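Local atomic coordinates of uncharacterized protein (Thermotoga maritima, PDB entry 1VMJ), a protein that is of unknown function, belongs to the UPF0047 (YjbQ) family, binds sodium ions in the crystal and has been put forward as a putative thiamin phosphate synthase. Residues F22-R26 / R27-I31; L71-D74 / F75-L79; L105-I109 / M110-V114; M123-G126 / P127-V131. One frame throughout, in Å; residues are numbered along the deposited sequence.

How the contacts relate
Running from the N terminus, contact 1 closes the loop that carries the chain from strand 14-22 of the five-stranded sheet into strand 29-32 of the three-stranded one. Contact 2 lies within helix 69-82, and contact 3 turns the end of helix 101-110 into strand 113-119. Contact 4 closes the loop between strands 122-123 and 130-135. All four are in series; none nests in or crosses another. In space they meet: R28 of contact 1 pairs with E76 of contact 2, W78 and L79 of contact 2 pack on I109 of contact 3, and V114 of contact 3 touches V131 of contact 4. Contacts 2, 3 and 4 also reach the second subunit.

Contact 1 of 4, residues F22-R26 / R27-I31; sequences FHTKR and RREFI
With CG1 of I31 anti to its carbonyl carbon (chi1 -61°) and the chain extended from there (chi2 177°), CD1 reaches back to the end of strand 14-22 and the loop after it, 3.9 Å from CD1 of F22 and 4.0 Å from CG2 of T24. The methyl meets the F22 ring obliquely. T24 sets its hydroxyl between N and the carbonyl carbon (chi1 62°), where OG1 donates to R26 O at 2.7 Å and is also bonded to the backbone N of M139, leaving the methyl for I31. E29 stretches out past T24, the two side chains running in opposite senses, and its OE1 comes to 3.3 Å from T24 CB. That oxygen accepts a hydrogen bond from each of two waters, which in turn accept from the backbone N of K25 and of R26. A valine in place of T24 would probably leave the R26 carbonyl and M139 N without their partner and free the bend to shift. Beyond the loop, R27 forms salt bridges with D99 and D102. This is a connection between two sheets, from strand 14-22 into strand 29-32, with a Thr side chain bonded to backbone across its bend.

Contact 2 of 4, residues L71-D74 / F75-L79; sequences LHHD and FEVWL
L71 and F75 stand one turn apart on alpha-helix 69-82, and the i to i+4 spacing sets which side chains meet within it. The tight side is apolar: L71, with CG anti to the backbone N (chi1 -171°), leans along the helix until that CG lies 3.7 Å from CE2 of F75, and its CD2 touches the same ring carbon. The two side chains cross at a slant. F75 continues onto M110 of helix 101-110 and onto L105 of the second subunit, so the ring is packed by its own chain and by a neighbour. W78 gives its ring N-H to L82 O of that subunit. The buried D74 takes a backbone N-H on each carboxylate oxygen, from K92 and H93 there, while L71 packs on H104 of the same subunit. H93 and H104 are sodium ligands, so D74 and L71 lie in the second shell of a sodium site.

On the other side H73 and V77 are exposed, H73 touching K92 of the second subunit. Beneath both sides the backbone bonds are regular, F75 N to L71 O at 2.8 Å among them. E76, partly exposed, turns to R28. Out on the surface, a CH-pi contact is made over the H73 ring face: CG2 of V77 sits 3.9 Å from the ring centroid and 29° off its normal, closest to NE2 at 3.5 Å.

Contact 3 of 4, residues L105-I109 / M110-V114; sequences LKRTI and MGREV
The guanidinium of R107 carries CB of R112 on one face, 3.8 Å above the plane and over its centre, with a water at its edge, in plane. The R112 guanidinium is turned 84° from it and has the E113 carboxylate at its own edge. The two side chains run alongside each other in the same sense, so aliphatic carbons of R112 cover the flat end of R107: CG and CD approach NH2 at 4.0 and 3.9 Å. The edge water accepts from R107 NH2 at 2.9 Å and, weakly, from R112 NE. R112 is fully extended, CG anti to the backbone N (chi1 169°), and its NH1 reaches OE1 of E113 at 2.8 Å, arriving from above the carboxylate plane while staying in that of the guanidinium. Both ends have partners further out: R107 NH1 donates to A60 O and NH2 to I64 O of the third subunit, whereas R112 NE pairs with E129 of that subunit. A leucine in place of R107 would probably leave those two carbonyls without their donors and uncover the stem of R112.

The backbone below ends helix 101-110. M110 N still bonds to K106 O, and G111 N bonds to R107 O at 2.7 Å. With phi at 103° in G111, a CB would collide with the carbonyl O of M110, so only glycine fits comfortably. A glycine with positive phi just after the last helical residue is a common way to end a helix; here it turns the chain into strand 113-119 at the trimer interface.

Contact 4 of 4, residues M123-G126 / P127-V131; sequences MDLG and PWEQV
G126 to E129 forms a type I beta turn with P127 and W128 at its corners, though the closing bond from E129 N to G126 O is weak at 3.5 Å. What grips the turn more firmly is the E129 side chain. It starts with CG anti to its carbonyl carbon (chi1 -66°) and runs extended back across the loop, where OE1 takes the backbone N-H of G126 at 2.7 Å. The bond is almost straight, 173°, and uses the anti lone pair of OE1. L125 lies across this arm: its CD2 is 3.6 Å from E129 OE1, and its CA closer still at 3.3 Å. The result is a beta turn braced by a side-chain carboxylate, in the loop from strand 122-123 to strand 130-135, the middle strand of the three-stranded sheet. The other oxygen of E129, OE2, pairs with R112 of the second subunit. At the turn's corners CB of P127 rests over one face of the W128 ring, toward its rim. Across the mouth of the turn a water donates both to G126 O, at 3.1 Å, and to E129 O, at 2.6 Å.

Contact 1 of 4, residues F22-R26 / R27-I31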
loop_
_atom_site.group_PDB
_atom_site.type_symbol
_atom_site.label_atom_id
_atom_site.label_comp_id
_atom_site.label_asym_id
_atom_site.label_seq_id
_atom_site.Cartn_x
_atom_site.Cartn_y
_atom_site.Cartn_z
ATOM N N PHE A 22 6.809 -9.158 -18.240
ATOM C CA PHE A 22 6.297 -10.506 -17.969
ATOM C C PHE A 22 5.249 -10.852 -19.007
ATOM O O PHE A 22 4.567 -9.994 -19.545
ATOM C CB PHE A 22 5.719 -10.588 -16.547
ATOM C CG PHE A 22 6.697 -10.186 -15.518
ATOM C CD1 PHE A 22 7.608 -11.102 -15.023
ATOM C CD2 PHE A 22 6.809 -8.853 -15.137
ATOM C CE1 PHE A 22 8.571 -10.721 -14.120
ATOM C CE2 PHE A 22 7.759 -8.468 -14.236
ATOM C CZ PHE A 22 8.637 -9.387 -13.723
ATOM N N HIS A 23 5.172 -12.137 -19.327
ATOM C CA HIS A 23 4.117 -12.661 -20.177
ATOM C C HIS A 23 3.806 -14.035 -19.618
ATOM O O HIS A 23 4.475 -15.019 -19.951
ATOM C CB HIS A 23 4.574 -12.758 -21.635
ATOM C CG HIS A 23 3.477 -13.091 -22.608
ATOM N ND1 HIS A 23 2.919 -14.347 -22.709
ATOM C CD2 HIS A 23 2.816 -12.316 -23.499
ATOM C CE1 HIS A 23 1.979 -14.335 -23.637
ATOM N NE2 HIS A 23 1.898 -13.116 -24.137
ATOM N N THR A 24 2.835 -14.124 -18.715
ATOM C CA THR A 24 2.618 -15.360 -18.005
ATOM C C THR A 24 1.874 -16.375 -18.872
ATOM O O THR A 24 1.066 -16.019 -19.724
ATOM C CB THR A 24 1.843 -15.113 -16.719
ATOM O OG1 THR A 24 0.551 -14.581 -17.037
ATOM C CG2 THR A 24 2.601 -14.124 -15.845
ATOM N N LYS A 25 2.135 -17.650 -18.603
ATOM C CA LYS A 25 1.496 -18.738 -19.329
ATOM C C LYS A 25 -0.004 -18.805 -19.023
ATOM O O LYS A 25 -0.819 -19.140 -19.894
ATOM C CB LYS A 25 2.164 -20.062 -18.957
ATOM C CG LYS A 25 1.514 -21.286 -19.596
ATOM C CD LYS A 25 2.323 -22.553 -19.347
ATOM C CE LYS A 25 1.546 -23.787 -19.793
ATOM N NZ LYS A 25 2.446 -24.944 -20.071
ATOM N N ARG A 26 -0.358 -18.489 -17.783
ATOM C CA ARG A 26 -1.742 -18.582 -17.342
ATOM C C ARG A 26 -2.266 -17.228 -16.878
ATOM O O ARG A 26 -1.538 -16.253 -16.755
ATOM C CB ARG A 26 -1.842 -19.595 -16.207
ATOM C CG ARG A 26 -1.191 -20.953 -16.541
ATOM C CD ARG A 26 -1.429 -22.019 -15.474
ATOM N NE ARG A 26 -1.004 -23.355 -15.916
ATOM C CZ ARG A 26 0.244 -23.837 -15.862
ATOM N NH1 ARG A 26 1.245 -23.100 -15.387
ATOM N NH2 ARG A 26 0.499 -25.069 -16.294
ATOM N N ARG A 27 -3.550 -17.184 -16.591
ATOM C CA ARG A 27 -4.212 -15.949 -16.189
ATOM C C ARG A 27 -3.624 -15.343 -14.908
ATOM O O ARG A 27 -3.457 -14.115 -14.811
ATOM C CB ARG A 27 -5.711 -16.214 -15.972
ATOM C CG ARG A 27 -6.540 -14.980 -15.722
ATOM C CD ARG A 27 -7.958 -15.369 -15.432
ATOM N NE ARG A 27 -8.780 -14.238 -15.018
ATOM C CZ ARG A 27 -9.588 -13.570 -15.825
ATOM N NH1 ARG A 27 -9.692 -13.905 -17.102
ATOM N NH2 ARG A 27 -10.316 -12.564 -15.347
ATOM N N ARG A 28 -3.409 -16.218 -13.925
ATOM C CA ARG A 28 -2.886 -15.798 -12.636
ATOM C C ARG A 28 -1.594 -16.551 -12.320
ATOM O O ARG A 28 -1.495 -17.759 -12.571
ATOM C CB ARG A 28 -3.901 -16.030 -11.518
ATOM C CG ARG A 28 -5.223 -15.295 -11.716
ATOM C CD ARG A 28 -6.032 -15.151 -10.439
ATOM N NE ARG A 28 -6.709 -16.391 -10.090
ATOM C CZ ARG A 28 -7.858 -16.801 -10.634
ATOM N NH1 ARG A 28 -8.466 -16.077 -11.556
ATOM N NH2 ARG A 28 -8.395 -17.954 -10.264
ATOM N N GLU A 29 -0.643 -15.841 -11.726
ATOM C CA GLU A 29 0.665 -16.384 -11.378
ATOM C C GLU A 29 1.379 -15.463 -10.411
ATOM O O GLU A 29 1.217 -14.262 -10.511
ATOM C CB GLU A 29 1.531 -16.573 -12.635
ATOM C CG GLU A 29 2.844 -17.305 -12.328
ATOM C CD GLU A 29 3.707 -17.615 -13.548
ATOM O OE1 GLU A 29 3.266 -17.368 -14.693
ATOM O OE2 GLU A 29 4.841 -18.131 -13.327
ATOM N N PHE A 30 2.134 -16.030 -9.465
ATOM C CA PHE A 30 3.058 -15.258 -8.643
ATOM C C PHE A 30 4.470 -15.562 -9.118
ATOM O O PHE A 30 4.835 -16.740 -9.273
ATOM C CB PHE A 30 2.915 -15.612 -7.170
ATOM C CG PHE A 30 1.534 -15.376 -6.628
ATOM C CD1 PHE A 30 1.029 -14.098 -6.495
ATOM C CD2 PHE A 30 0.734 -16.447 -6.230
ATOM C CE1 PHE A 30 -0.244 -13.888 -5.987
ATOM C CE2 PHE A 30 -0.545 -16.237 -5.729
ATOM C CZ PHE A 30 -1.029 -14.967 -5.603
ATOM N N ILE A 31 5.251 -14.525 -9.342
ATOM C CA ILE A 31 6.627 -14.675 -9.797
ATOM C C ILE A 31 7.571 -13.971 -8.836
ATOM O O ILE A 31 7.408 -12.795 -8.583
ATOM C CB ILE A 31 6.800 -14.110 -11.214
ATOM C CG1 ILE A 31 5.900 -14.876 -12.187
ATOM C CG2 ILE A 31 8.275 -14.191 -11.658
ATOM C CD1 ILE A 31 5.929 -14.360 -13.579
HETATM O O HOH W 1 4.463 -18.065 -16.933
HETATM O O HOH W 2 1.362 -18.700 -15.527
#

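Contact 2 of 4, residues L71-D74 / F75-L79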
loop_
_atom_site.group_PDB
_atom_site.type_symbol
_atom_site.label_atom_id
_atom_site.label_comp_id
_atom_site.label_asym_id
_atom_site.label_seq_id
_atom_site.Cartn_x
_atom_site.Cartn_y
_atom_site.Cartn_z
ATOM N N LEU A 71 1.591 -21.245 0.861
ATOM C CA LEU A 71 1.054 -19.896 1.022
ATOM C C LEU A 71 0.566 -19.306 -0.289
ATOM O O LEU A 71 -0.457 -18.632 -0.318
ATOM C CB LEU A 71 2.070 -18.986 1.698
ATOM C CG LEU A 71 1.521 -17.625 2.105
ATOM C CD1 LEU A 71 0.515 -17.836 3.235
ATOM C CD2 LEU A 71 2.589 -16.646 2.564
ATOM N N HIS A 72 1.280 -19.579 -1.384
ATOM C CA HIS A 72 0.822 -19.134 -2.697
ATOM C C HIS A 72 -0.532 -19.714 -3.038
ATOM O O HIS A 72 -1.410 -18.999 -3.515
ATOM C CB HIS A 72 1.839 -19.478 -3.760
ATOM C CG HIS A 72 3.111 -18.717 -3.609
ATOM N ND1 HIS A 72 4.219 -18.971 -4.382
ATOM C CD2 HIS A 72 3.463 -17.717 -2.762
ATOM C CE1 HIS A 72 5.197 -18.154 -4.032
ATOM N NE2 HIS A 72 4.766 -17.382 -3.052
ATOM N N HIS A 73 -0.700 -21.000 -2.751
ATOM C CA HIS A 73 -1.995 -21.627 -2.890
ATOM C C HIS A 73 -3.047 -20.933 -2.014
ATOM O O HIS A 73 -4.146 -20.620 -2.472
ATOM C CB HIS A 73 -1.920 -23.119 -2.558
ATOM C CG HIS A 73 -3.255 -23.779 -2.533
ATOM N ND1 HIS A 73 -3.865 -24.267 -3.669
ATOM C CD2 HIS A 73 -4.123 -23.994 -1.516
ATOM C CE1 HIS A 73 -5.041 -24.778 -3.346
ATOM N NE2 HIS A 73 -5.216 -24.637 -2.043
ATOM N N ASP A 74 -2.694 -20.645 -0.768
ATOM C CA ASP A 74 -3.624 -19.971 0.129
ATOM C C ASP A 74 -4.030 -18.587 -0.382
ATOM O O ASP A 74 -5.197 -18.231 -0.315
ATOM C CB ASP A 74 -3.016 -19.838 1.530
ATOM C CG ASP A 74 -2.736 -21.191 2.189
ATOM O OD1 ASP A 74 -3.426 -22.185 1.849
ATOM O OD2 ASP A 74 -1.838 -21.267 3.043
ATOM N N PHE A 75 -3.094 -17.819 -0.934
ATOM C CA PHE A 75 -3.441 -16.512 -1.509
ATOM C C PHE A 75 -4.424 -16.684 -2.679
ATOM O O PHE A 75 -5.364 -15.917 -2.823
ATOM C CB PHE A 75 -2.192 -15.727 -1.978
ATOM C CG PHE A 75 -1.531 -14.928 -0.900
ATOM C CD1 PHE A 75 -2.170 -13.858 -0.316
ATOM C CD2 PHE A 75 -0.235 -15.208 -0.524
ATOM C CE1 PHE A 75 -1.518 -13.096 0.654
ATOM C CE2 PHE A 75 0.399 -14.458 0.446
ATOM C CZ PHE A 75 -0.238 -13.412 1.028
ATOM N N GLU A 76 -4.180 -17.666 -3.535
ATOM C CA GLU A 76 -5.082 -17.927 -4.665
ATOM C C GLU A 76 -6.501 -18.184 -4.183
ATOM O O GLU A 76 -7.480 -17.583 -4.676
ATOM C CB GLU A 76 -4.549 -19.096 -5.505
ATOM C CG GLU A 76 -5.576 -19.780 -6.398
ATOM C CD GLU A 76 -6.070 -18.953 -7.571
ATOM O OE1 GLU A 76 -5.428 -17.962 -7.958
ATOM O OE2 GLU A 76 -7.122 -19.331 -8.138
ATOM N N VAL A 77 -6.624 -19.080 -3.220
ATOM C CA VAL A 77 -7.936 -19.432 -2.665
ATOM C C VAL A 77 -8.602 -18.206 -2.008
ATOM O O VAL A 77 -9.780 -17.943 -2.190
ATOM C CB VAL A 77 -7.808 -20.585 -1.636
ATOM C CG1 VAL A 77 -9.107 -20.780 -0.877
ATOM C CG2 VAL A 77 -7.366 -21.865 -2.347
ATOM N N TRP A 78 -7.818 -17.452 -1.249
ATOM C CA TRP A 78 -8.331 -16.283 -0.519
ATOM C C TRP A 78 -8.773 -15.161 -1.431
ATOM O O TRP A 78 -9.829 -14.585 -1.240
ATOM C CB TRP A 78 -7.224 -15.809 0.390
ATOM C CG TRP A 78 -7.515 -14.686 1.272
ATOM C CD1 TRP A 78 -8.443 -14.651 2.264
ATOM C CD2 TRP A 78 -6.810 -13.448 1.338
ATOM N NE1 TRP A 78 -8.367 -13.450 2.944
ATOM C CE2 TRP A 78 -7.369 -12.704 2.391
ATOM C CE3 TRP A 78 -5.749 -12.889 0.606
ATOM C CZ2 TRP A 78 -6.910 -11.434 2.728
ATOM C CZ3 TRP A 78 -5.292 -11.610 0.954
ATOM C CH2 TRP A 78 -5.875 -10.906 1.996
ATOM N N LEU A 79 -7.990 -14.888 -2.456
ATOM C CA LEU A 79 -8.329 -13.849 -3.390
ATOM C C LEU A 79 -9.544 -14.219 -4.201
ATOM O O LEU A 79 -10.321 -13.343 -4.585
ATOM C CB LEU A 79 -7.153 -13.551 -4.324
ATOM C CG LEU A 79 -5.942 -12.879 -3.675
ATOM C CD1 LEU A 79 -4.688 -12.941 -4.559
ATOM C CD2 LEU A 79 -6.297 -11.423 -3.331
#

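Contact 3 of 4, residues L105-I109 / M110-V114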
loop_
_atom_site.group_PDB
_atom_site.type_symbol
_atom_site.label_atom_id
_atom_site.label_comp_id
_atom_site.label_asym_id
_atom_site.label_seq_id
_atom_site.Cartn_x
_atom_site.Cartn_y
_atom_site.Cartn_z
ATOM N N LEU A 105 -9.774 -5.935 -8.764
ATOM C CA LEU A 105 -10.064 -6.125 -7.333
ATOM C C LEU A 105 -8.968 -6.910 -6.598
ATOM O O LEU A 105 -8.514 -6.488 -5.541
ATOM C CB LEU A 105 -11.456 -6.788 -7.136
ATOM C CG LEU A 105 -12.610 -6.094 -7.847
ATOM C CD1 LEU A 105 -13.907 -6.804 -7.516
ATOM C CD2 LEU A 105 -12.702 -4.629 -7.575
ATOM N N LYS A 106 -8.543 -8.030 -7.167
ATOM C CA LYS A 106 -7.482 -8.840 -6.584
ATOM C C LYS A 106 -6.208 -8.015 -6.398
ATOM O O LYS A 106 -5.548 -8.084 -5.364
ATOM C CB LYS A 106 -7.209 -10.087 -7.440
ATOM C CG LYS A 106 -8.258 -11.166 -7.404
ATOM C CD LYS A 106 -7.780 -12.373 -8.201
ATOM C CE LYS A 106 -8.649 -13.608 -7.988
ATOM N NZ LYS A 106 -9.985 -13.423 -8.560
ATOM N N ARG A 107 -5.853 -7.216 -7.407
ATOM C CA ARG A 107 -4.618 -6.424 -7.302
ATOM C C ARG A 107 -4.757 -5.412 -6.188
ATOM O O ARG A 107 -3.760 -5.091 -5.531
ATOM C CB ARG A 107 -4.233 -5.782 -8.644
ATOM C CG ARG A 107 -4.548 -4.291 -8.847
ATOM C CD ARG A 107 -3.638 -3.365 -8.092
ATOM N NE ARG A 107 -3.687 -1.975 -8.553
ATOM C CZ ARG A 107 -2.895 -1.460 -9.473
ATOM N NH1 ARG A 107 -1.963 -2.182 -10.069
ATOM N NH2 ARG A 107 -3.011 -0.186 -9.803
ATOM N N THR A 108 -5.969 -4.898 -5.983
ATOM C CA THR A 108 -6.205 -3.943 -4.926
ATOM C C THR A 108 -5.888 -4.557 -3.563
ATOM O O THR A 108 -5.249 -3.913 -2.731
ATOM C CB THR A 108 -7.630 -3.406 -5.017
ATOM O OG1 THR A 108 -7.814 -2.773 -6.286
ATOM C CG2 THR A 108 -7.912 -2.411 -3.902
ATOM N N ILE A 109 -6.303 -5.796 -3.339
ATOM C CA ILE A 109 -5.959 -6.474 -2.095
ATOM C C ILE A 109 -4.453 -6.615 -1.912
ATOM O O ILE A 109 -3.928 -6.307 -0.843
ATOM C CB ILE A 109 -6.613 -7.856 -2.039
ATOM C CG1 ILE A 109 -8.140 -7.714 -2.031
ATOM C CG2 ILE A 109 -6.142 -8.658 -0.836
ATOM C CD1 ILE A 109 -8.698 -7.006 -0.829
ATOM N N MET A 110 -3.755 -7.090 -2.931
ATOM C CA MET A 110 -2.330 -7.392 -2.775
ATOM C C MET A 110 -1.477 -6.125 -2.797
ATOM O O MET A 110 -0.368 -6.094 -2.225
ATOM C CB MET A 110 -1.856 -8.366 -3.847
ATOM C CG MET A 110 -2.489 -9.727 -3.840
ATOM S SD MET A 110 -2.427 -10.589 -2.290
ATOM C CE MET A 110 -0.687 -10.722 -2.082
ATOM N N GLY A 111 -1.985 -5.099 -3.470
ATOM C CA GLY A 111 -1.304 -3.831 -3.605
ATOM C C GLY A 111 -0.640 -3.610 -4.947
ATOM O O GLY A 111 -0.220 -4.527 -5.638
ATOM N N ARG A 112 -0.475 -2.348 -5.281
ATOM C CA ARG A 112 0.194 -1.950 -6.499
ATOM C C ARG A 112 1.717 -1.988 -6.454
ATOM O O ARG A 112 2.355 -2.250 -7.458
ATOM C CB ARG A 112 -0.254 -0.520 -6.844
ATOM C CG ARG A 112 0.557 0.140 -7.955
ATOM C CD ARG A 112 0.067 1.541 -8.218
ATOM N NE ARG A 112 0.811 2.224 -9.249
ATOM C CZ ARG A 112 1.867 2.988 -9.021
ATOM N NH1 ARG A 112 2.329 3.157 -7.798
ATOM N NH2 ARG A 112 2.421 3.644 -10.030
ATOM N N GLU A 113 2.282 -1.643 -5.297
ATOM C CA GLU A 113 3.682 -1.267 -5.209
ATOM C C GLU A 113 4.289 -1.719 -3.887
ATOM O O GLU A 113 3.579 -2.003 -2.920
ATOM C CB GLU A 113 3.856 0.246 -5.396
ATOM C CG GLU A 113 3.464 1.029 -4.155
ATOM C CD GLU A 113 2.511 2.249 -4.298
ATOM O OE1 GLU A 113 1.676 2.387 -5.222
ATOM O OE2 GLU A 113 2.582 3.092 -3.373
ATOM N N VAL A 114 5.608 -1.816 -3.895
ATOM C CA VAL A 114 6.401 -1.835 -2.674
ATOM C C VAL A 114 7.398 -0.701 -2.751
ATOM O O VAL A 114 7.850 -0.314 -3.851
ATOM C CB VAL A 114 7.140 -3.181 -2.457
ATOM C CG1 VAL A 114 6.101 -4.301 -2.342
ATOM C CG2 VAL A 114 8.125 -3.474 -3.581
HETATM O O HOH W 3 -0.744 0.334 -11.489
#

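Contact 4 of 4, residues M123-G126 / P127-V131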
loop_
_atom_site.group_PDB
_atom_site.type_symbol
_atom_site.label_atom_id
_atom_site.label_comp_id
_atom_site.label_asym_id
_atom_site.label_seq_id
_atom_site.Cartn_x
_atom_site.Cartn_y
_atom_site.Cartn_z
ATOM N N MET A 123 19.120 -3.905 -0.840
ATOM C CA MET A 123 17.769 -3.834 -0.311
ATOM C C MET A 123 17.812 -4.198 1.170
ATOM O O MET A 123 18.450 -5.186 1.551
ATOM C CB MET A 123 16.839 -4.784 -1.046
ATOM C CG MET A 123 16.510 -4.265 -2.435
ATOM S SD MET A 123 15.208 -5.214 -3.243
ATOM C CE MET A 123 16.126 -6.704 -3.579
ATOM N N ASP A 124 17.134 -3.392 1.985
ATOM C CA ASP A 124 17.190 -3.517 3.436
ATOM C C ASP A 124 15.970 -4.324 3.873
ATOM O O ASP A 124 14.906 -3.761 4.144
ATOM C CB ASP A 124 17.224 -2.103 4.006
ATOM C CG ASP A 124 17.737 -2.020 5.393
ATOM O OD1 ASP A 124 17.843 -3.052 6.100
ATOM O OD2 ASP A 124 18.010 -0.876 5.800
ATOM N N LEU A 125 16.118 -5.644 3.858
ATOM C CA LEU A 125 15.001 -6.571 3.997
ATOM C C LEU A 125 15.150 -7.420 5.245
ATOM O O LEU A 125 16.283 -7.717 5.693
ATOM C CB LEU A 125 14.920 -7.517 2.798
ATOM C CG LEU A 125 14.674 -6.869 1.436
ATOM C CD1 LEU A 125 14.672 -7.892 0.322
ATOM C CD2 LEU A 125 13.428 -6.069 1.452
ATOM N N GLY A 126 14.004 -7.845 5.763
ATOM C CA GLY A 126 13.955 -8.808 6.843
ATOM C C GLY A 126 14.236 -10.188 6.312
ATOM O O GLY A 126 14.408 -10.370 5.115
ATOM N N PRO A 127 14.263 -11.174 7.217
ATOM C CA PRO A 127 14.779 -12.491 6.895
ATOM C C PRO A 127 13.996 -13.259 5.834
ATOM O O PRO A 127 14.581 -14.069 5.123
ATOM C CB PRO A 127 14.710 -13.222 8.237
ATOM C CG PRO A 127 13.673 -12.518 9.018
ATOM C CD PRO A 127 13.820 -11.076 8.621
ATOM N N TRP A 128 12.698 -13.012 5.731
ATOM C CA TRP A 128 11.837 -13.793 4.859
ATOM C C TRP A 128 11.158 -12.980 3.788
ATOM O O TRP A 128 10.312 -13.500 3.070
ATOM C CB TRP A 128 10.839 -14.603 5.682
ATOM C CG TRP A 128 11.542 -15.467 6.673
ATOM C CD1 TRP A 128 11.506 -15.350 8.018
ATOM C CD2 TRP A 128 12.464 -16.520 6.377
ATOM N NE1 TRP A 128 12.334 -16.294 8.595
ATOM C CE2 TRP A 128 12.933 -17.021 7.603
ATOM C CE3 TRP A 128 12.937 -17.089 5.189
ATOM C CZ2 TRP A 128 13.850 -18.073 7.679
ATOM C CZ3 TRP A 128 13.846 -18.135 5.261
ATOM C CH2 TRP A 128 14.291 -18.616 6.499
ATOM N N GLU A 129 11.520 -11.700 3.688
ATOM C CA GLU A 129 10.935 -10.840 2.669
ATOM C C GLU A 129 11.398 -11.224 1.278
ATOM O O GLU A 129 12.594 -11.239 0.992
ATOM C CB GLU A 129 11.262 -9.369 2.908
ATOM C CG GLU A 129 10.646 -8.781 4.152
ATOM C CD GLU A 129 10.762 -7.272 4.186
ATOM O OE1 GLU A 129 11.813 -6.775 4.634
ATOM O OE2 GLU A 129 9.824 -6.575 3.736
ATOM N N GLN A 130 10.432 -11.536 0.424
ATOM C CA GLN A 130 10.689 -11.739 -0.990
ATOM C C GLN A 130 9.700 -10.920 -1.792
ATOM O O GLN A 130 8.548 -10.784 -1.406
ATOM C CB GLN A 130 10.556 -13.209 -1.356
ATOM C CG GLN A 130 11.603 -14.133 -0.750
ATOM C CD GLN A 130 12.951 -14.035 -1.413
ATOM O OE1 GLN A 130 13.124 -14.449 -2.547
ATOM N NE2 GLN A 130 13.896 -13.429 -0.726
ATOM N N VAL A 131 10.150 -10.377 -2.915
ATOM C CA VAL A 131 9.312 -9.513 -3.738
ATOM C C VAL A 131 8.738 -10.329 -4.895
ATOM O O VAL A 131 9.437 -11.077 -5.572
ATOM C CB VAL A 131 10.110 -8.343 -4.338
ATOM C CG1 VAL A 131 9.148 -7.337 -4.987
ATOM C CG2 VAL A 131 10.965 -7.640 -3.282
HETATM O O HOH W 4 12.422 -4.224 5.068
HETATM O O HOH W 5 14.941 -11.396 2.188
#